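Side-chain contacts in CofB (Escherichia coli, PDB 5AX6), which serves as a homotrimeric minor pilin of the type IVb CFA/III pilus and probably takes part in starting pilus assembly: residues Ile9-Leu14 and Ser160-Ser165; Ser16-Ile21 and Leu223-Asp228. All blocks are in the same frame, centred on the assembly; numbering follows the deposited sequence.

Both interactions sit in the pilin domain and share helix 4-25, with interaction 1 near the N-terminal end of that helix and interaction 2 about two turns further on. Their centres lie about 12 Å apart, and they meet where Val163 CG2 packs against Leu223 CD1 at 3.8 Å. Along the chain the order is 9-14, 16-21, 160-165, 223-228, so the segments of the two contacts alternate. Interaction 2 seats the long helix on strand 220-227 of the antiparallel sheet, and interaction 1 packs the short helix 161-171 against it, consistent with the helix-on-sheet arrangement of type IV pilins.

Interaction 1 (Ile9-Leu14 and Ser160-Ser165); sequences IVSNAL and SNYVSS
Ser11 and Ser165 meet hydroxyl to hydroxyl, Ser11 OG to Ser165 OG at 2.6 Å, a short hydrogen bond in which either could donate. This is the tight part of the contact, where the two helices bring the CA atoms of Ser11 and Ser165 to 6.0 Å. Ser165 OG lies between its own backbone N and carbonyl carbon (chi1 66°), a position that leaves it near Tyr162 O of its own helix as well as Ser11 OG. Both hydroxyls are buried, and besides bonding to Ser165, Ser11 OG also pairs with Arg7 O. The Tyr162 ring stands beside them edge-on, with Ser11 OG in the ring plane and 3.7 Å from Tyr162 CD1.

Packing eases toward the far end of the ring. Val10 crosses Tyr162 at about a right angle, and its CG1 stays 4.0 Å from Tyr162 CE1, while Val10 CG2 comes no nearer than 4.1 Å to Tyr162 OH. On the solvent side the exposed Asn12 turns its OD1 back to Gln8 NE2 of its own helix, and Gln8 NE2 also bonds Ser165 O.

The local axes of 9-14 and 161-165 cross at 57°, 9.5 Å apart at closest approach. Leu121 touches both Leu14 and Tyr162, so helix 4-25 and helix 161-171 pack together against the start of strand 121-130, with Arg6 and Arg7 also against the tyrosine.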
loop_
_atom_site.group_PDB
_atom_site.type_symbol
_atom_site.label_atom_id
_atom_site.label_comp_id
_atom_site.label_asym_id
_atom_site.label_seq_id
_atom_site.Cartn_x
_atom_site.Cartn_y
_atom_site.Cartn_z
ATOM N N ILE A 9 -24.659 -30.382 2.662
ATOM C CA ILE A 9 -24.611 -29.773 3.980
ATOM C C ILE A 9 -23.797 -30.642 4.935
ATOM O O ILE A 9 -22.994 -30.128 5.710
ATOM C CB ILE A 9 -26.027 -29.538 4.543
ATOM C CG1 ILE A 9 -26.687 -28.375 3.798
ATOM C CG2 ILE A 9 -25.969 -29.239 6.036
ATOM C CD1 ILE A 9 -28.159 -28.197 4.114
ATOM N N VAL A 10 -24.009 -31.954 4.875
ATOM C CA VAL A 10 -23.192 -32.900 5.631
ATOM C C VAL A 10 -21.717 -32.757 5.247
ATOM O O VAL A 10 -20.841 -32.664 6.115
ATOM C CB VAL A 10 -23.644 -34.349 5.385
ATOM C CG1 VAL A 10 -22.653 -35.336 5.997
ATOM C CG2 VAL A 10 -25.050 -34.568 5.941
ATOM N N SER A 11 -21.452 -32.729 3.943
ATOM C CA SER A 11 -20.080 -32.626 3.446
ATOM C C SER A 11 -19.404 -31.329 3.880
ATOM O O SER A 11 -18.224 -31.329 4.224
ATOM C CB SER A 11 -20.055 -32.751 1.918
ATOM O OG SER A 11 -20.471 -34.050 1.530
ATOM N N ASN A 12 -20.137 -30.219 3.861
ATOM C CA ASN A 12 -19.567 -28.964 4.333
ATOM C C ASN A 12 -19.159 -29.039 5.802
ATOM O O ASN A 12 -18.122 -28.493 6.193
ATOM C CB ASN A 12 -20.542 -27.796 4.140
ATOM C CG ASN A 12 -20.693 -27.389 2.690
ATOM O OD1 ASN A 12 -19.862 -27.724 1.842
ATOM N ND2 ASN A 12 -21.758 -26.650 2.396
ATOM N N ALA A 13 -19.974 -29.695 6.613
ATOM C CA ALA A 13 -19.676 -29.816 8.037
ATOM C C ALA A 13 -18.490 -30.765 8.265
ATOM O O ALA A 13 -17.614 -30.501 9.095
ATOM C CB ALA A 13 -20.897 -30.300 8.794
ATOM N N LEU A 14 -18.476 -31.873 7.534
ATOM C CA LEU A 14 -17.359 -32.810 7.597
ATOM C C LEU A 14 -16.036 -32.130 7.226
ATOM O O LEU A 14 -15.031 -32.275 7.929
ATOM C CB LEU A 14 -17.619 -34.006 6.680
ATOM C CG LEU A 14 -18.637 -35.014 7.217
ATOM C CD1 LEU A 14 -19.065 -35.996 6.122
ATOM C CD2 LEU A 14 -18.077 -35.770 8.436
ATOM N N SER A 160 -20.059 -42.671 -3.238
ATOM C CA SER A 160 -19.641 -42.075 -4.505
ATOM C C SER A 160 -20.338 -40.741 -4.756
ATOM O O SER A 160 -19.741 -39.803 -5.299
ATOM C CB SER A 160 -19.922 -43.029 -5.668
ATOM O OG SER A 160 -19.862 -42.346 -6.914
ATOM N N ASN A 161 -21.610 -40.669 -4.378
ATOM C CA ASN A 161 -22.346 -39.415 -4.437
ATOM C C ASN A 161 -21.711 -38.430 -3.466
ATOM O O ASN A 161 -21.620 -37.229 -3.734
ATOM C CB ASN A 161 -23.824 -39.630 -4.097
ATOM C CG ASN A 161 -24.413 -40.851 -4.785
ATOM O OD1 ASN A 161 -24.001 -41.221 -5.885
ATOM N ND2 ASN A 161 -25.383 -41.486 -4.133
ATOM N N TYR A 162 -21.250 -38.968 -2.340
ATOM C CA TYR A 162 -20.658 -38.159 -1.287
ATOM C C TYR A 162 -19.262 -37.670 -1.646
ATOM O O TYR A 162 -18.861 -36.587 -1.229
ATOM C CB TYR A 162 -20.614 -38.949 0.021
ATOM C CG TYR A 162 -21.777 -38.652 0.927
ATOM C CD1 TYR A 162 -21.883 -37.420 1.563
ATOM C CD2 TYR A 162 -22.770 -39.596 1.151
ATOM C CE1 TYR A 162 -22.948 -37.135 2.398
ATOM C CE2 TYR A 162 -23.841 -39.322 1.984
ATOM C CZ TYR A 162 -23.924 -38.087 2.605
ATOM O OH TYR A 162 -24.983 -37.801 3.436
ATOM N N VAL A 163 -18.521 -38.458 -2.418
ATOM C CA VAL A 163 -17.173 -38.055 -2.799
ATOM C C VAL A 163 -17.204 -36.757 -3.597
ATOM O O VAL A 163 -16.364 -35.874 -3.417
ATOM C CB VAL A 163 -16.458 -39.145 -3.615
ATOM C CG1 VAL A 163 -15.211 -38.571 -4.270
ATOM C CG2 VAL A 163 -16.097 -40.328 -2.722
ATOM N N SER A 164 -18.187 -36.634 -4.480
ATOM C CA SER A 164 -18.323 -35.426 -5.278
ATOM C C SER A 164 -18.644 -34.218 -4.395
ATOM O O SER A 164 -18.085 -33.136 -4.585
ATOM C CB SER A 164 -19.404 -35.607 -6.348
ATOM O OG SER A 164 -19.399 -34.518 -7.254
ATOM N N SER A 165 -19.533 -34.394 -3.422
ATOM C CA SER A 165 -19.863 -33.275 -2.548
ATOM C C SER A 165 -18.723 -33.000 -1.555
ATOM O O SER A 165 -18.497 -31.852 -1.184
ATOM C CB SER A 165 -21.191 -33.514 -1.815
ATOM O OG SER A 165 -21.115 -34.592 -0.907
#

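Interaction 2 (Ser16-Ile21 and Leu223-Asp228); sequences SEIAGI and LRLSID
Ile18 reaches from helix 4-25 to two residues of strand 220-227, Leu225 and Ile227, and carries the whole contact from its side. Ile18 CB is already directed toward the strand, and it divides the work between two branches. The short one, CG2, sits anti to the backbone N and drops onto Ile227, 3.9 Å from Ile227 CG1 and 4.0 Å from Ile227 CD1. The other branch starts at CG1, which serves as a spacer and has no strand atom within 4.2 Å. With chi2 near 165° the chain is extended, and this carries Ile18 CD1 out to Leu225, where it meets the methyl Leu225 CD1 at 3.9 Å. The side chains of Ile18 and Leu225 cross at about a right angle, whereas Ile18 and Ile227 pass at a slant.

All three side chains are buried and purely apolar, so the link is one of van der Waals packing. Leu225 and Ile227 are two apart in the strand and therefore share a face, and Ile18 spans the interval between them. The intervening Ser226 turns to the other face, where its OG is hydrogen-bonded to Asp143.

Strand 220-227 lies inside the antiparallel sheet, between strands 139-148 and 179-185. Phe144 of the first also touches Ile18, while Leu225 packs on Leu146 and Ile180, so the isoleucine is set into the helix-facing side of the sheet.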
loop_
_atom_site.group_PDB
_atom_site.type_symbol
_atom_site.label_atom_id
_atom_site.label_comp_id
_atom_site.label_asym_id
_atom_site.label_seq_id
_atom_site.Cartn_x
_atom_site.Cartn_y
_atom_site.Cartn_z
ATOM N N SER A 16 -15.358 -28.960 7.343
ATOM C CA SER A 16 -15.000 -27.961 8.344
ATOM C C SER A 16 -14.268 -28.597 9.516
ATOM O O SER A 16 -13.284 -28.036 10.011
ATOM C CB SER A 16 -16.228 -27.218 8.859
ATOM O OG SER A 16 -15.817 -26.182 9.736
ATOM N N GLU A 17 -14.750 -29.754 9.957
ATOM C CA GLU A 17 -14.114 -30.504 11.033
ATOM C C GLU A 17 -12.705 -30.903 10.609
ATOM O O GLU A 17 -11.732 -30.685 11.329
ATOM C CB GLU A 17 -14.928 -31.758 11.387
ATOM C CG GLU A 17 -16.318 -31.500 11.967
ATOM C CD GLU A 17 -16.295 -31.165 13.454
ATOM O OE1 GLU A 17 -16.345 -32.104 14.287
ATOM O OE2 GLU A 17 -16.240 -29.960 13.791
ATOM N N ILE A 18 -12.618 -31.499 9.428
ATOM C CA ILE A 18 -11.342 -31.959 8.875
ATOM C C ILE A 18 -10.335 -30.815 8.761
ATOM O O ILE A 18 -9.207 -30.933 9.235
ATOM C CB ILE A 18 -11.575 -32.632 7.506
ATOM C CG1 ILE A 18 -12.203 -34.021 7.714
ATOM C CG2 ILE A 18 -10.288 -32.722 6.706
ATOM C CD1 ILE A 18 -12.808 -34.606 6.444
ATOM N N ALA A 19 -10.746 -29.692 8.173
ATOM C CA ALA A 19 -9.829 -28.571 7.976
ATOM C C ALA A 19 -9.320 -28.029 9.306
ATOM O O ALA A 19 -8.154 -27.640 9.431
ATOM C CB ALA A 19 -10.508 -27.445 7.180
ATOM N N GLY A 20 -10.201 -27.986 10.299
ATOM C CA GLY A 20 -9.818 -27.494 11.612
ATOM C C GLY A 20 -8.816 -28.386 12.317
ATOM O O GLY A 20 -7.843 -27.899 12.906
ATOM N N ILE A 21 -9.034 -29.699 12.256
ATOM C CA ILE A 21 -8.104 -30.625 12.877
ATOM C C ILE A 21 -6.746 -30.509 12.160
ATOM O O ILE A 21 -5.700 -30.474 12.785
ATOM C CB ILE A 21 -8.609 -32.082 12.815
ATOM C CG1 ILE A 21 -9.868 -32.270 13.675
ATOM C CG2 ILE A 21 -7.527 -33.031 13.264
ATOM C CD1 ILE A 21 -9.604 -32.114 15.161
ATOM N N LEU A 223 -15.068 -44.609 4.029
ATOM C CA LEU A 223 -14.048 -43.980 3.207
ATOM C C LEU A 223 -12.957 -43.439 4.104
ATOM O O LEU A 223 -13.240 -42.845 5.146
ATOM C CB LEU A 223 -14.623 -42.835 2.369
ATOM C CG LEU A 223 -15.650 -43.167 1.287
ATOM C CD1 LEU A 223 -16.266 -41.865 0.778
ATOM C CD2 LEU A 223 -14.999 -43.943 0.153
ATOM N N ARG A 224 -11.712 -43.640 3.702
ATOM C CA ARG A 224 -10.610 -42.991 4.388
ATOM C C ARG A 224 -10.155 -41.799 3.557
ATOM O O ARG A 224 -9.735 -41.959 2.408
ATOM C CB ARG A 224 -9.454 -43.969 4.615
ATOM C CG ARG A 224 -8.321 -43.371 5.439
ATOM C CD ARG A 224 -7.139 -44.308 5.528
ATOM N NE ARG A 224 -6.485 -44.507 4.237
ATOM C CZ ARG A 224 -5.388 -45.242 4.077
ATOM N NH1 ARG A 224 -4.842 -45.838 5.129
ATOM N NH2 ARG A 224 -4.851 -45.390 2.875
ATOM N N LEU A 225 -10.269 -40.599 4.124
ATOM C CA LEU A 225 -9.811 -39.398 3.446
ATOM C C LEU A 225 -8.462 -38.998 4.014
ATOM O O LEU A 225 -8.342 -38.807 5.228
ATOM C CB LEU A 225 -10.806 -38.243 3.622
ATOM C CG LEU A 225 -12.276 -38.476 3.282
ATOM C CD1 LEU A 225 -13.090 -37.226 3.625
ATOM C CD2 LEU A 225 -12.415 -38.803 1.808
ATOM N N SER A 226 -7.453 -38.874 3.150
ATOM C CA SER A 226 -6.101 -38.524 3.590
ATOM C C SER A 226 -5.781 -37.076 3.258
ATOM O O SER A 226 -5.960 -36.654 2.118
ATOM C CB SER A 226 -5.051 -39.427 2.931
ATOM O OG SER A 226 -5.260 -40.785 3.271
ATOM N N ILE A 227 -5.298 -36.336 4.250
ATOM C CA ILE A 227 -4.887 -34.944 4.046
ATOM C C ILE A 227 -3.410 -34.772 4.364
ATOM O O ILE A 227 -2.931 -35.253 5.393
ATOM C CB ILE A 227 -5.673 -33.964 4.932
ATOM C CG1 ILE A 227 -7.170 -34.284 4.922
ATOM C CG2 ILE A 227 -5.351 -32.517 4.526
ATOM C CD1 ILE A 227 -7.898 -33.850 3.666
ATOM N N ASP A 228 -2.690 -34.084 3.485
ATOM C CA ASP A 228 -1.301 -33.709 3.746
ATOM C C ASP A 228 -1.300 -32.377 4.487
ATOM O O ASP A 228 -1.604 -31.355 3.885
ATOM C CB ASP A 228 -0.527 -33.591 2.416
ATOM C CG ASP A 228 0.934 -33.204 2.599
ATOM O OD1 ASP A 228 1.364 -32.900 3.737
ATOM O OD2 ASP A 228 1.658 -33.191 1.576
#